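Local coordinates for putative Xylose isomerase (PDB 3QXB), which is probably a metal-dependent isomerase of the xylose isomerase-like TIM-barrel family, with iron and manganese ions bound in its barrel, at residues 174-179 / 239-244; 212-217 / 227-232; 88-93 / 132-137; 84-89 / 126-131; 191-196 / 234-239. One frame throughout, in Å; residues are numbered along the deposited sequence.

All five contacts belong to one eight-stranded parallel barrel with helices outside it; contacts 1 to 4 are buried, contact 5 only partly. Contact 1 spans the barrel interior, joining strands 174-177 and 240-245 through a shared iron and apolar side chains. Contact 2 binds the same iron and also manganese, but its two segments meet through tryptophans and a selenomethionine behind the metals. Contacts 3 and 4 use the same neighbouring strands, 85-90 and 130-133: contact 3 near the metal end, by backbone bonds and an aromatic ring, contact 4 further down, by threonine hydroxyls and aliphatic groups. Contact 5, apolar, packs outer helices 190-200 and 229-236; it shares the latter with contact 2 and Trp-239 with contact 1.

Contact 1. Residues 174-179 / 239-244; sequences MLYVEP and WIAAYH. With FE (Fe (III) ion), chain E.
The iron(III) site at the C-terminal mouth of the barrel brings Glu-178 and His-244 together. Glu-178 OE2 and His-244 ND1 each bind the iron at 2.2 Å and lie 3.2 Å from one another, joined by the metal and not by a hydrogen bond. The carboxylate meets the imidazole at its edge, the two planes 77° apart. With CG anti to the backbone N (chi1 169°) and the chain extended beyond, Glu-178 reaches straight out to the ion. Two waters, Asp-213 and Glu-286 complete the shell, while Gln-53 holds His-244 NE2 and so fixes the ring's rotation. In this TIM barrel, strand 208-213 separates strands 174-177 and 240-244, whose axes pass 8.8 Å apart at 58°, leaving side chains to bridge the interior. Further from the metal, Tyr-176 presents its ring edge, at CE1, to Ala-241 CB (3.9 Å), and the selenium of selenomethionine Met-174 touches the same methyl. A water joins Tyr-176 OH (2.7 Å) to Ala-241 O, to which it donates (3.1 Å).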
# COMPACT_ATOMS: atom_id res chain seq x y z
N MSE A 174 4.40 -15.25 -20.25
CA MSE A 174 4.25 -13.81 -20.49
C MSE A 174 4.53 -12.96 -19.27
O MSE A 174 4.30 -13.38 -18.10
CB MSE A 174 2.85 -13.52 -21.07
CG MSE A 174 2.64 -12.10 -21.56
SE MSE A 174 0.91 -11.92 -22.48
CE MSE A 174 1.29 -12.88 -24.09
N LEU A 175 5.06 -11.76 -19.52
CA LEU A 175 5.16 -10.71 -18.49
C LEU A 175 4.33 -9.50 -18.93
O LEU A 175 4.19 -9.24 -20.15
CB LEU A 175 6.60 -10.29 -18.25
CG LEU A 175 7.55 -11.32 -17.70
CD1 LEU A 175 8.95 -10.65 -17.58
CD2 LEU A 175 7.06 -11.95 -16.34
N TYR A 176 3.80 -8.75 -17.96
CA TYR A 176 3.06 -7.52 -18.27
C TYR A 176 3.64 -6.27 -17.59
O TYR A 176 4.17 -6.35 -16.48
CB TYR A 176 1.59 -7.57 -17.86
CG TYR A 176 0.80 -8.76 -18.26
CD1 TYR A 176 0.24 -8.87 -19.53
CD2 TYR A 176 0.56 -9.75 -17.37
CE1 TYR A 176 -0.52 -9.96 -19.86
CE2 TYR A 176 -0.19 -10.82 -17.69
CZ TYR A 176 -0.70 -10.93 -18.93
OH TYR A 176 -1.45 -12.02 -19.20
N VAL A 177 3.50 -5.14 -18.28
CA VAL A 177 3.80 -3.82 -17.75
C VAL A 177 2.51 -3.03 -17.76
O VAL A 177 1.83 -2.99 -18.78
CB VAL A 177 4.85 -3.07 -18.61
CG1 VAL A 177 5.04 -1.64 -18.07
CG2 VAL A 177 6.14 -3.83 -18.62
N GLU A 178 2.17 -2.39 -16.64
CA GLU A 178 0.97 -1.56 -16.56
C GLU A 178 1.32 -0.10 -16.61
O GLU A 178 1.93 0.41 -15.65
CB GLU A 178 0.21 -1.83 -15.23
CG GLU A 178 -0.89 -0.85 -14.94
CD GLU A 178 -1.75 -1.23 -13.74
OE1 GLU A 178 -1.26 -1.93 -12.83
OE2 GLU A 178 -2.91 -0.78 -13.69
N PRO A 179 0.95 0.60 -17.69
CA PRO A 179 1.20 2.03 -17.69
C PRO A 179 0.38 2.78 -16.63
O PRO A 179 -0.70 2.32 -16.19
CB PRO A 179 0.79 2.47 -19.11
CG PRO A 179 1.00 1.25 -19.93
CD PRO A 179 0.52 0.15 -19.03
N TRP A 239 -0.09 -4.86 -28.73
CA TRP A 239 0.57 -5.23 -27.49
C TRP A 239 -0.30 -5.33 -26.23
O TRP A 239 0.19 -5.76 -25.21
CB TRP A 239 1.71 -4.26 -27.21
CG TRP A 239 2.79 -4.23 -28.25
CD1 TRP A 239 3.65 -5.24 -28.62
CD2 TRP A 239 3.14 -3.10 -29.05
NE1 TRP A 239 4.50 -4.80 -29.62
CE2 TRP A 239 4.21 -3.49 -29.89
CE3 TRP A 239 2.65 -1.79 -29.13
CZ2 TRP A 239 4.80 -2.61 -30.79
CZ3 TRP A 239 3.25 -0.91 -30.04
CH2 TRP A 239 4.30 -1.33 -30.86
N ILE A 240 -1.57 -4.92 -26.29
CA ILE A 240 -2.41 -4.88 -25.09
C ILE A 240 -3.04 -6.26 -24.93
O ILE A 240 -3.91 -6.64 -25.72
CB ILE A 240 -3.49 -3.78 -25.21
CG1 ILE A 240 -2.86 -2.38 -25.30
CG2 ILE A 240 -4.43 -3.84 -24.05
CD1 ILE A 240 -3.86 -1.27 -25.79
N ALA A 241 -2.57 -7.03 -23.96
CA ALA A 241 -2.98 -8.45 -23.80
C ALA A 241 -4.01 -8.65 -22.69
O ALA A 241 -4.61 -9.72 -22.59
CB ALA A 241 -1.77 -9.32 -23.53
N ALA A 242 -4.18 -7.65 -21.85
CA ALA A 242 -5.16 -7.69 -20.74
C ALA A 242 -5.45 -6.27 -20.23
O ALA A 242 -4.70 -5.33 -20.51
CB ALA A 242 -4.67 -8.62 -19.60
N TYR A 243 -6.54 -6.13 -19.49
CA TYR A 243 -6.98 -4.84 -18.97
C TYR A 243 -7.34 -4.90 -17.48
O TYR A 243 -7.69 -5.96 -16.96
CB TYR A 243 -8.21 -4.38 -19.71
CG TYR A 243 -8.05 -4.21 -21.20
CD1 TYR A 243 -8.14 -5.29 -22.03
CD2 TYR A 243 -7.88 -2.95 -21.77
CE1 TYR A 243 -8.00 -5.14 -23.42
CE2 TYR A 243 -7.73 -2.80 -23.15
CZ TYR A 243 -7.79 -3.90 -23.97
OH TYR A 243 -7.69 -3.81 -25.36
N HIS A 244 -7.27 -3.74 -16.82
CA HIS A 244 -7.97 -3.53 -15.57
C HIS A 244 -9.14 -2.62 -15.89
O HIS A 244 -8.99 -1.61 -16.61
CB HIS A 244 -7.12 -2.86 -14.51
CG HIS A 244 -6.06 -3.75 -13.95
ND1 HIS A 244 -4.94 -3.26 -13.30
CD2 HIS A 244 -5.96 -5.10 -13.93
CE1 HIS A 244 -4.18 -4.28 -12.94
NE2 HIS A 244 -4.77 -5.40 -13.32
FE FE E . -4.54 -1.27 -12.33
O HOH W 1 -2.84 -12.04 -21.49
O HOH W 2 -3.94 0.25 -10.69
O HOH W 3 -3.00 -2.41 -11.10

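Contact 2. Residues 212-217 / 227-232. With FE (Fe (III) ion), chain E; MN (manganese (II) ion), chain G.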
# COMPACT_ATOMS: atom_id res chain seq x y z
N VAL A 212 -3.54 -2.65 -19.66
CA VAL A 212 -3.93 -1.24 -19.62
C VAL A 212 -5.12 -1.08 -18.68
O VAL A 212 -6.08 -1.82 -18.77
CB VAL A 212 -4.23 -0.69 -21.00
CG1 VAL A 212 -4.89 0.70 -20.94
CG2 VAL A 212 -2.92 -0.69 -21.84
N ASP A 213 -5.00 -0.14 -17.75
CA ASP A 213 -6.03 0.07 -16.76
C ASP A 213 -6.86 1.25 -17.24
O ASP A 213 -6.32 2.33 -17.49
CB ASP A 213 -5.38 0.38 -15.42
CG ASP A 213 -6.38 0.51 -14.31
OD1 ASP A 213 -7.48 1.04 -14.58
OD2 ASP A 213 -6.05 0.08 -13.19
N TRP A 214 -8.16 1.04 -17.41
CA TRP A 214 -9.03 2.06 -18.01
C TRP A 214 -8.96 3.38 -17.21
O TRP A 214 -9.02 4.47 -17.79
CB TRP A 214 -10.47 1.55 -18.09
CG TRP A 214 -10.77 0.72 -19.29
CD1 TRP A 214 -10.28 -0.51 -19.56
CD2 TRP A 214 -11.65 1.07 -20.37
NE1 TRP A 214 -10.80 -0.97 -20.75
CE2 TRP A 214 -11.64 -0.02 -21.27
CE3 TRP A 214 -12.47 2.17 -20.64
CZ2 TRP A 214 -12.39 -0.02 -22.45
CZ3 TRP A 214 -13.22 2.17 -21.85
CH2 TRP A 214 -13.18 1.08 -22.72
N GLY A 215 -8.78 3.30 -15.91
CA GLY A 215 -8.70 4.50 -15.07
C GLY A 215 -7.41 5.28 -15.26
O GLY A 215 -7.37 6.49 -15.01
N HIS A 216 -6.36 4.60 -15.67
CA HIS A 216 -5.08 5.23 -15.93
C HIS A 216 -5.10 5.93 -17.30
O HIS A 216 -4.65 7.05 -17.42
CB HIS A 216 -3.99 4.20 -15.92
CG HIS A 216 -3.79 3.53 -14.60
ND1 HIS A 216 -2.76 2.65 -14.38
CD2 HIS A 216 -4.46 3.64 -13.42
CE1 HIS A 216 -2.81 2.22 -13.13
NE2 HIS A 216 -3.83 2.81 -12.52
N ALA A 217 -5.63 5.26 -18.31
CA ALA A 217 -5.73 5.85 -19.65
C ALA A 217 -6.68 7.05 -19.65
O ALA A 217 -6.48 8.02 -20.40
CB ALA A 217 -6.21 4.80 -20.67
N ALA A 227 -6.98 11.34 -23.27
CA ALA A 227 -7.55 10.51 -22.22
C ALA A 227 -8.72 9.75 -22.80
O ALA A 227 -9.85 10.01 -22.48
CB ALA A 227 -8.02 11.35 -21.00
N ASP A 228 -8.43 8.79 -23.68
CA ASP A 228 -9.44 7.81 -24.09
C ASP A 228 -8.83 6.60 -24.78
O ASP A 228 -7.71 6.65 -25.29
CB ASP A 228 -10.52 8.42 -24.97
CG ASP A 228 -10.09 8.61 -26.42
OD1 ASP A 228 -8.89 8.60 -26.71
OD2 ASP A 228 -10.98 8.82 -27.26
N MSE A 229 -9.62 5.54 -24.81
CA MSE A 229 -9.06 4.23 -25.10
C MSE A 229 -8.80 4.03 -26.57
O MSE A 229 -7.93 3.25 -26.88
CB MSE A 229 -9.92 3.12 -24.51
CG MSE A 229 -9.86 3.06 -22.99
SE MSE A 229 -8.15 2.52 -22.34
CE MSE A 229 -8.15 0.74 -23.06
N ASP A 230 -9.49 4.76 -27.46
CA ASP A 230 -9.21 4.63 -28.91
C ASP A 230 -7.79 5.08 -29.22
O ASP A 230 -7.15 4.53 -30.12
CB ASP A 230 -10.20 5.42 -29.78
CG ASP A 230 -11.61 4.85 -29.75
OD1 ASP A 230 -11.80 3.62 -29.89
OD2 ASP A 230 -12.54 5.65 -29.59
N HIS A 231 -7.29 6.07 -28.49
CA HIS A 231 -5.92 6.54 -28.68
C HIS A 231 -4.94 5.44 -28.27
O HIS A 231 -3.87 5.29 -28.85
CB HIS A 231 -5.69 7.83 -27.87
CG HIS A 231 -4.27 8.29 -27.87
ND1 HIS A 231 -3.65 8.79 -28.99
CD2 HIS A 231 -3.35 8.35 -26.87
CE1 HIS A 231 -2.40 9.10 -28.69
NE2 HIS A 231 -2.19 8.85 -27.41
N TRP A 232 -5.31 4.66 -27.25
CA TRP A 232 -4.47 3.56 -26.78
C TRP A 232 -4.45 2.45 -27.85
O TRP A 232 -3.37 1.94 -28.19
CB TRP A 232 -4.90 3.10 -25.39
CG TRP A 232 -4.28 3.97 -24.36
CD1 TRP A 232 -4.70 5.19 -23.96
CD2 TRP A 232 -3.05 3.72 -23.65
NE1 TRP A 232 -3.82 5.72 -23.04
CE2 TRP A 232 -2.80 4.82 -22.84
CE3 TRP A 232 -2.13 2.66 -23.65
CZ2 TRP A 232 -1.69 4.90 -22.01
CZ3 TRP A 232 -1.02 2.73 -22.84
CH2 TRP A 232 -0.81 3.85 -22.02
FE FE E . -4.54 -1.27 -12.33
MN MN G . -4.65 2.45 -10.55
O HOH W 4 -4.27 8.56 -22.11
O HOH W 2 -3.94 0.25 -10.69
O HOH W 3 -3.00 -2.41 -11.10
O HOH W 5 -3.67 2.38 -8.32
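Ala-217 and Ala-227 bring the two backbones nearest, their CA atoms 5.6 Å apart, where helix 214-217 meets the loop leading into helix 229-236. Ala-227 CA makes a CA-H...O contact with Ala-217 O at 3.3 Å, and a water that donates to this oxygen (2.8 Å) accepts from Trp-232 NE1 (3.0 Å). Asp-213, the last residue of its barrel strand, is the N-cap of helix 214-217, its OD1 accepting from Gly-215 N. The packing turns on selenomethionine Met-229, bent at both chi2 (-68°) and chi3 (-65°) to lie across the indole of Trp-214: CG sits 3.5 Å from the centroid of the six-membered ring, almost on its normal, and SE lies 4.3 Å from that of the five-membered ring, a Met-aromatic contact. In this TIM barrel the strand's C-terminal end and the short helix after it carry metal ligands, the fold's usual active-site location: Asp-213 OD2 binds the iron and His-216 NE2 the manganese, both turned away from Met-229. Ala-217 CB touches both Met-229 SE, at 3.4 Å, and one face of the Trp-232 indole. Val-212 divides its branches, CG1 meeting the Met-229 methyl tip to tip and CG2 coming obliquely against the six-membered ring of Trp-232.

Contact 3. Residues 88-93 / 132-137; sequences STFGGL and GMPFGS
Phe-90 and Gly-132 meet where neighbouring parallel strands 85-90 and 130-133 of the TIM barrel approach their metal-bearing ends. The tight part is the Phe-90 ring, laid with one face over the next strand's backbone: Gly-132 O stands 3.3 Å above the ring plane over its centre, and Met-133 N lies over the same face nearer the rim. A chi1 of -144°, off the staggered positions, swings the ring across. Its CE1 comes to 3.4 Å from Gly-132 C, and a side chain on Gly-132 would collide with it. Beyond the contact the ring packs on Glu-178 and meets His-244 edge-to-face, beside the metal site. Replacing Phe-90 by alanine would probably uncover the Gly-132 peptide and take from the His-244 ring this edge-to-face partner. Gly-91 N donates to Gly-132 O in the carbonyl plane (3.0 Å, 163°), whereas the bond from Gly-132 N to Thr-89 O is weak (3.3 Å, 136°). On the looser, partly exposed side, Pro-134 approaches the ring obliquely, its CD 4.2 Å from Phe-90 CE2.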
# COMPACT_ATOMS: atom_id res chain seq x y z
N SER A 88 -3.03 -14.81 -14.20
CA SER A 88 -1.82 -14.08 -13.91
C SER A 88 -1.83 -13.67 -12.48
O SER A 88 -2.86 -13.70 -11.82
CB SER A 88 -1.69 -12.81 -14.76
OG SER A 88 -2.88 -12.04 -14.72
N THR A 89 -0.66 -13.31 -12.01
CA THR A 89 -0.45 -12.68 -10.73
C THR A 89 -0.05 -11.28 -11.12
O THR A 89 0.36 -11.03 -12.26
CB THR A 89 0.69 -13.31 -9.86
OG1 THR A 89 1.93 -13.27 -10.55
CG2 THR A 89 0.35 -14.76 -9.43
N PHE A 90 -0.21 -10.35 -10.18
CA PHE A 90 0.05 -8.95 -10.48
C PHE A 90 0.35 -8.15 -9.23
O PHE A 90 -0.26 -8.39 -8.20
CB PHE A 90 -1.15 -8.32 -11.18
CG PHE A 90 -0.75 -7.30 -12.24
CD1 PHE A 90 -0.47 -7.71 -13.52
CD2 PHE A 90 -0.64 -5.94 -11.93
CE1 PHE A 90 -0.05 -6.82 -14.48
CE2 PHE A 90 -0.22 -5.05 -12.90
CZ PHE A 90 0.04 -5.48 -14.16
N GLY A 91 1.22 -7.15 -9.37
CA GLY A 91 1.52 -6.18 -8.31
C GLY A 91 0.30 -5.46 -7.79
O GLY A 91 -0.67 -5.17 -8.54
N GLY A 92 0.36 -5.17 -6.49
CA GLY A 92 -0.67 -4.41 -5.80
C GLY A 92 -0.03 -3.23 -5.08
O GLY A 92 1.01 -2.69 -5.53
N LEU A 93 -0.66 -2.79 -3.99
CA LEU A 93 -0.23 -1.55 -3.32
C LEU A 93 1.07 -1.68 -2.59
O LEU A 93 1.84 -0.74 -2.59
CB LEU A 93 -1.36 -0.93 -2.42
CG LEU A 93 -2.67 -0.64 -3.24
CD1 LEU A 93 -3.77 0.13 -2.47
CD2 LEU A 93 -2.46 0.07 -4.65
N GLY A 132 2.90 -9.56 -13.86
CA GLY A 132 3.23 -8.22 -14.27
C GLY A 132 3.09 -7.18 -13.16
O GLY A 132 2.66 -7.49 -12.03
N MSE A 133 3.47 -5.96 -13.49
CA MSE A 133 3.39 -4.84 -12.59
C MSE A 133 3.65 -3.54 -13.36
O MSE A 133 4.11 -3.59 -14.52
CB MSE A 133 4.43 -5.00 -11.46
CG MSE A 133 5.88 -5.19 -11.98
SE MSE A 133 7.27 -5.50 -10.66
CE MSE A 133 7.48 -3.69 -10.09
N PRO A 134 3.37 -2.39 -12.73
CA PRO A 134 3.88 -1.13 -13.27
C PRO A 134 5.40 -1.17 -13.29
O PRO A 134 6.02 -1.88 -12.50
CB PRO A 134 3.37 -0.07 -12.29
CG PRO A 134 2.26 -0.77 -11.49
CD PRO A 134 2.55 -2.22 -11.53
N PHE A 135 5.97 -0.43 -14.22
CA PHE A 135 7.38 -0.53 -14.52
C PHE A 135 8.27 0.02 -13.40
O PHE A 135 9.38 -0.45 -13.21
CB PHE A 135 7.66 0.23 -15.82
CG PHE A 135 8.93 -0.17 -16.52
CD1 PHE A 135 9.09 -1.45 -17.01
CD2 PHE A 135 9.90 0.76 -16.78
CE1 PHE A 135 10.20 -1.79 -17.73
CE2 PHE A 135 11.04 0.40 -17.48
CZ PHE A 135 11.19 -0.86 -17.94
N GLY A 136 7.79 1.04 -12.69
CA GLY A 136 8.60 1.69 -11.64
C GLY A 136 8.44 3.19 -11.66
O GLY A 136 7.61 3.73 -12.41
N SER A 137 9.24 3.88 -10.86
CA SER A 137 9.00 5.27 -10.60
C SER A 137 10.26 6.08 -10.42
O SER A 137 11.15 5.66 -9.69
CB SER A 137 8.13 5.36 -9.33
OG SER A 137 7.74 6.67 -9.04

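Contact 4. Residues 84-89 / 126-131; sequences LTIEST and MEVPAT
Thr-89 OG1 is gripped by two hydroxyls, Thr-131 OG1 at 2.7 Å across the contact and that of Thr-123 on helix 106-125. The Thr-89 hydroxyl reaches them from between its own backbone N and carbonyl carbon (chi1 59°), while Thr-131 OG1 has a second partner in Tyr-56 OH. Beside them Thr-89 N donates to Ala-130 O at 3.1 Å (158°), tilted from the carbonyl plane, and Ser-88 CA adds a CA-H...O contact of 3.2 Å to the same oxygen. Val-128 fills the angle between the chains, CG1 set 3.5 Å from Ser-88 CA and CG2 3.7 Å from Ile-86 CG2. A glycine here would probably open a gap under Ser-88 and leave Ile-86 CG2 without its mate. Selenomethionine Met-126 lays SE 3.8 Å from Thr-89 CG2 and crosses the Ile-86 side chain with its methyl. A Schellman motif at Glu-127 ends the preceding helix, and strand 130-133 then pairs parallel to strand 85-90, closing a beta-alpha-beta crossover of the TIM barrel.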
# COMPACT_ATOMS: atom_id res chain seq x y z
N LEU A 84 -11.86 -22.35 -11.29
CA LEU A 84 -11.45 -20.99 -11.68
C LEU A 84 -10.05 -21.03 -12.30
O LEU A 84 -9.23 -21.89 -11.99
CB LEU A 84 -11.50 -20.05 -10.47
CG LEU A 84 -12.82 -20.09 -9.68
CD1 LEU A 84 -12.67 -19.33 -8.41
CD2 LEU A 84 -14.06 -19.60 -10.48
N THR A 85 -9.77 -20.07 -13.16
CA THR A 85 -8.49 -19.97 -13.82
C THR A 85 -7.80 -18.71 -13.38
O THR A 85 -8.23 -17.62 -13.74
CB THR A 85 -8.66 -19.92 -15.36
OG1 THR A 85 -9.35 -21.10 -15.78
CG2 THR A 85 -7.32 -19.81 -16.09
N ILE A 86 -6.73 -18.87 -12.61
CA ILE A 86 -5.80 -17.78 -12.32
C ILE A 86 -4.85 -17.57 -13.53
O ILE A 86 -3.90 -18.35 -13.77
CB ILE A 86 -5.00 -18.00 -11.06
CG1 ILE A 86 -5.93 -18.21 -9.86
CG2 ILE A 86 -4.04 -16.76 -10.81
CD1 ILE A 86 -5.20 -18.30 -8.53
N GLU A 87 -5.22 -16.57 -14.34
CA GLU A 87 -4.49 -16.20 -15.54
C GLU A 87 -3.15 -15.51 -15.32
O GLU A 87 -2.21 -15.62 -16.14
CB GLU A 87 -5.40 -15.32 -16.43
CG GLU A 87 -6.60 -16.12 -16.91
CD GLU A 87 -7.45 -15.38 -17.94
OE1 GLU A 87 -7.82 -14.21 -17.70
OE2 GLU A 87 -7.74 -15.99 -18.99
N SER A 88 -3.03 -14.81 -14.20
CA SER A 88 -1.82 -14.08 -13.91
C SER A 88 -1.83 -13.67 -12.48
O SER A 88 -2.86 -13.70 -11.82
CB SER A 88 -1.69 -12.81 -14.76
OG SER A 88 -2.88 -12.04 -14.72
N THR A 89 -0.66 -13.31 -12.01
CA THR A 89 -0.45 -12.68 -10.73
C THR A 89 -0.05 -11.28 -11.12
O THR A 89 0.36 -11.03 -12.26
CB THR A 89 0.69 -13.31 -9.86
OG1 THR A 89 1.93 -13.27 -10.55
CG2 THR A 89 0.35 -14.76 -9.43
N MSE A 126 2.87 -21.45 -8.18
CA MSE A 126 1.41 -21.52 -8.37
C MSE A 126 0.97 -22.18 -9.66
O MSE A 126 -0.21 -22.44 -9.83
CB MSE A 126 0.77 -20.12 -8.32
CG MSE A 126 0.94 -19.44 -7.00
SE MSE A 126 0.37 -17.63 -6.90
CE MSE A 126 -1.52 -17.93 -6.71
N GLU A 127 1.93 -22.43 -10.55
CA GLU A 127 1.69 -22.86 -11.93
C GLU A 127 0.79 -21.88 -12.67
O GLU A 127 -0.05 -22.26 -13.47
CB GLU A 127 1.17 -24.29 -12.00
CG GLU A 127 2.10 -25.28 -11.36
CD GLU A 127 1.51 -26.67 -11.27
OE1 GLU A 127 0.54 -26.99 -12.01
OE2 GLU A 127 2.04 -27.45 -10.47
N VAL A 128 1.01 -20.59 -12.42
CA VAL A 128 0.33 -19.54 -13.12
C VAL A 128 1.27 -19.06 -14.25
O VAL A 128 2.48 -18.90 -14.04
CB VAL A 128 -0.05 -18.41 -12.14
CG1 VAL A 128 -0.55 -17.15 -12.84
CG2 VAL A 128 -1.06 -18.94 -11.17
N PRO A 129 0.72 -18.80 -15.43
CA PRO A 129 1.53 -18.55 -16.63
C PRO A 129 2.12 -17.17 -16.82
O PRO A 129 3.02 -17.02 -17.65
CB PRO A 129 0.58 -18.87 -17.78
CG PRO A 129 -0.77 -18.82 -17.24
CD PRO A 129 -0.71 -18.95 -15.73
N ALA A 130 1.69 -16.17 -16.06
CA ALA A 130 2.07 -14.83 -16.37
C ALA A 130 2.05 -13.99 -15.11
O ALA A 130 1.31 -14.31 -14.18
CB ALA A 130 1.12 -14.24 -17.46
N THR A 131 2.86 -12.94 -15.10
CA THR A 131 2.88 -11.96 -14.01
C THR A 131 3.23 -10.61 -14.60
O THR A 131 3.71 -10.51 -15.73
CB THR A 131 3.85 -12.35 -12.86
OG1 THR A 131 3.59 -11.54 -11.68
CG2 THR A 131 5.30 -12.20 -13.28

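Contact 5. Residues 191-196 / 234-239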
# COMPACT_ATOMS: atom_id res chain seq x y z
N ALA A 191 2.06 6.72 -26.12
CA ALA A 191 3.36 6.85 -26.79
C ALA A 191 4.54 6.28 -25.99
O ALA A 191 5.42 5.65 -26.58
CB ALA A 191 3.66 8.33 -27.19
N ASP A 192 4.58 6.48 -24.67
CA ASP A 192 5.54 5.79 -23.82
C ASP A 192 5.39 4.27 -23.93
O ASP A 192 6.38 3.53 -24.12
CB ASP A 192 5.35 6.14 -22.34
CG ASP A 192 5.67 7.59 -21.99
OD1 ASP A 192 6.38 8.30 -22.71
OD2 ASP A 192 5.22 8.01 -20.90
N ALA A 193 4.17 3.79 -23.77
CA ALA A 193 3.94 2.35 -23.82
C ALA A 193 4.36 1.76 -25.18
O ALA A 193 4.99 0.70 -25.22
CB ALA A 193 2.49 2.01 -23.47
N ALA A 194 4.07 2.44 -26.29
CA ALA A 194 4.50 1.96 -27.62
C ALA A 194 6.03 1.90 -27.71
O ALA A 194 6.59 0.97 -28.28
CB ALA A 194 3.93 2.83 -28.73
N ARG A 195 6.72 2.88 -27.13
CA ARG A 195 8.15 2.90 -27.18
C ARG A 195 8.75 1.71 -26.37
O ARG A 195 9.64 1.04 -26.83
CB ARG A 195 8.70 4.22 -26.63
CG ARG A 195 10.16 4.12 -26.18
CD ARG A 195 10.78 5.44 -25.78
NE ARG A 195 12.22 5.26 -25.56
CZ ARG A 195 13.01 6.08 -24.86
NH1 ARG A 195 12.52 7.15 -24.23
NH2 ARG A 195 14.29 5.81 -24.76
N LEU A 196 8.26 1.50 -25.15
CA LEU A 196 8.75 0.39 -24.34
C LEU A 196 8.53 -0.89 -25.06
O LEU A 196 9.43 -1.70 -25.14
CB LEU A 196 8.05 0.33 -22.98
CG LEU A 196 8.40 -0.86 -22.06
CD1 LEU A 196 9.86 -0.88 -21.58
CD2 LEU A 196 7.45 -0.81 -20.86
N ASP A 234 -4.97 2.93 -31.09
CA ASP A 234 -4.25 3.48 -32.25
C ASP A 234 -2.73 3.29 -32.13
O ASP A 234 -2.07 2.92 -33.08
CB ASP A 234 -4.56 4.96 -32.46
CG ASP A 234 -6.02 5.21 -32.88
OD1 ASP A 234 -6.66 4.27 -33.41
OD2 ASP A 234 -6.52 6.34 -32.63
N LEU A 235 -2.17 3.52 -30.95
CA LEU A 235 -0.73 3.46 -30.80
C LEU A 235 -0.22 2.09 -30.28
O LEU A 235 0.93 1.72 -30.52
CB LEU A 235 -0.27 4.61 -29.88
CG LEU A 235 -0.48 6.04 -30.38
CD1 LEU A 235 0.34 6.96 -29.48
CD2 LEU A 235 -0.15 6.27 -31.91
N CYS A 236 -1.07 1.34 -29.57
CA CYS A 236 -0.62 0.16 -28.80
C CYS A 236 -1.40 -1.15 -28.99
O CYS A 236 -1.05 -2.14 -28.40
CB CYS A 236 -0.61 0.50 -27.31
SG CYS A 236 0.49 1.86 -26.84
N GLN A 237 -2.44 -1.16 -29.82
CA GLN A 237 -3.31 -2.33 -29.89
C GLN A 237 -2.62 -3.72 -29.94
O GLN A 237 -2.99 -4.59 -29.15
CB GLN A 237 -4.31 -2.25 -31.06
CG GLN A 237 -5.19 -3.52 -31.09
CD GLN A 237 -6.40 -3.44 -31.97
OE1 GLN A 237 -6.58 -2.51 -32.73
NE2 GLN A 237 -7.25 -4.44 -31.85
N PRO A 238 -1.65 -3.93 -30.86
CA PRO A 238 -1.03 -5.26 -30.95
C PRO A 238 -0.43 -5.76 -29.64
O PRO A 238 -0.27 -6.97 -29.47
CB PRO A 238 0.10 -5.07 -31.99
CG PRO A 238 -0.18 -3.82 -32.67
CD PRO A 238 -1.06 -2.98 -31.81
N TRP A 239 -0.09 -4.86 -28.73
CA TRP A 239 0.57 -5.23 -27.49
C TRP A 239 -0.30 -5.33 -26.23
O TRP A 239 0.19 -5.76 -25.21
CB TRP A 239 1.71 -4.26 -27.21
CG TRP A 239 2.79 -4.23 -28.25
CD1 TRP A 239 3.65 -5.24 -28.62
CD2 TRP A 239 3.14 -3.10 -29.05
NE1 TRP A 239 4.50 -4.80 -29.62
CE2 TRP A 239 4.21 -3.49 -29.89
CE3 TRP A 239 2.65 -1.79 -29.13
CZ2 TRP A 239 4.80 -2.61 -30.79
CZ3 TRP A 239 3.25 -0.91 -30.04
CH2 TRP A 239 4.30 -1.33 -30.86
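Ala-194 and Cys-236 mark the closest approach of two neighbouring helices on the outside of the TIM barrel, 190-200 and 229-236, with their CA atoms 5.6 Å apart. The contact between the segments is apolar, and small residues permit the close approach. Sulfur contacts form its inner part: Cys-236 SG, anti to the carbonyl carbon (chi1 -61°), points at helix 190-200 and rests 3.9 Å from Ala-193 CB and 4.0 Å from Ala-194 CB. Beneath it, Leu-210 of strand 208-213 touches both Ala-193 and Cys-236, seating the helix pair on the barrel wall. Aliphatic contacts lie on the exposed side, where Leu-235 spreads its CD1 branch along the start of segment 191-196, 3.8 Å from Ala-191 N and 4.3 Å from Ala-191 CB. Ala-194 CB also leans on the second backbone, 3.7 Å from Leu-235 O. The aromatic part comes from the 3-10 turn 237-239, in which Trp-239 N bonds back to Cys-236 O at 2.9 Å. This turn brings the indole up to Ala-194, and the six-membered ring comes in obliquely, Trp-239 CZ3 lying 4.0 Å from Ala-194 CA.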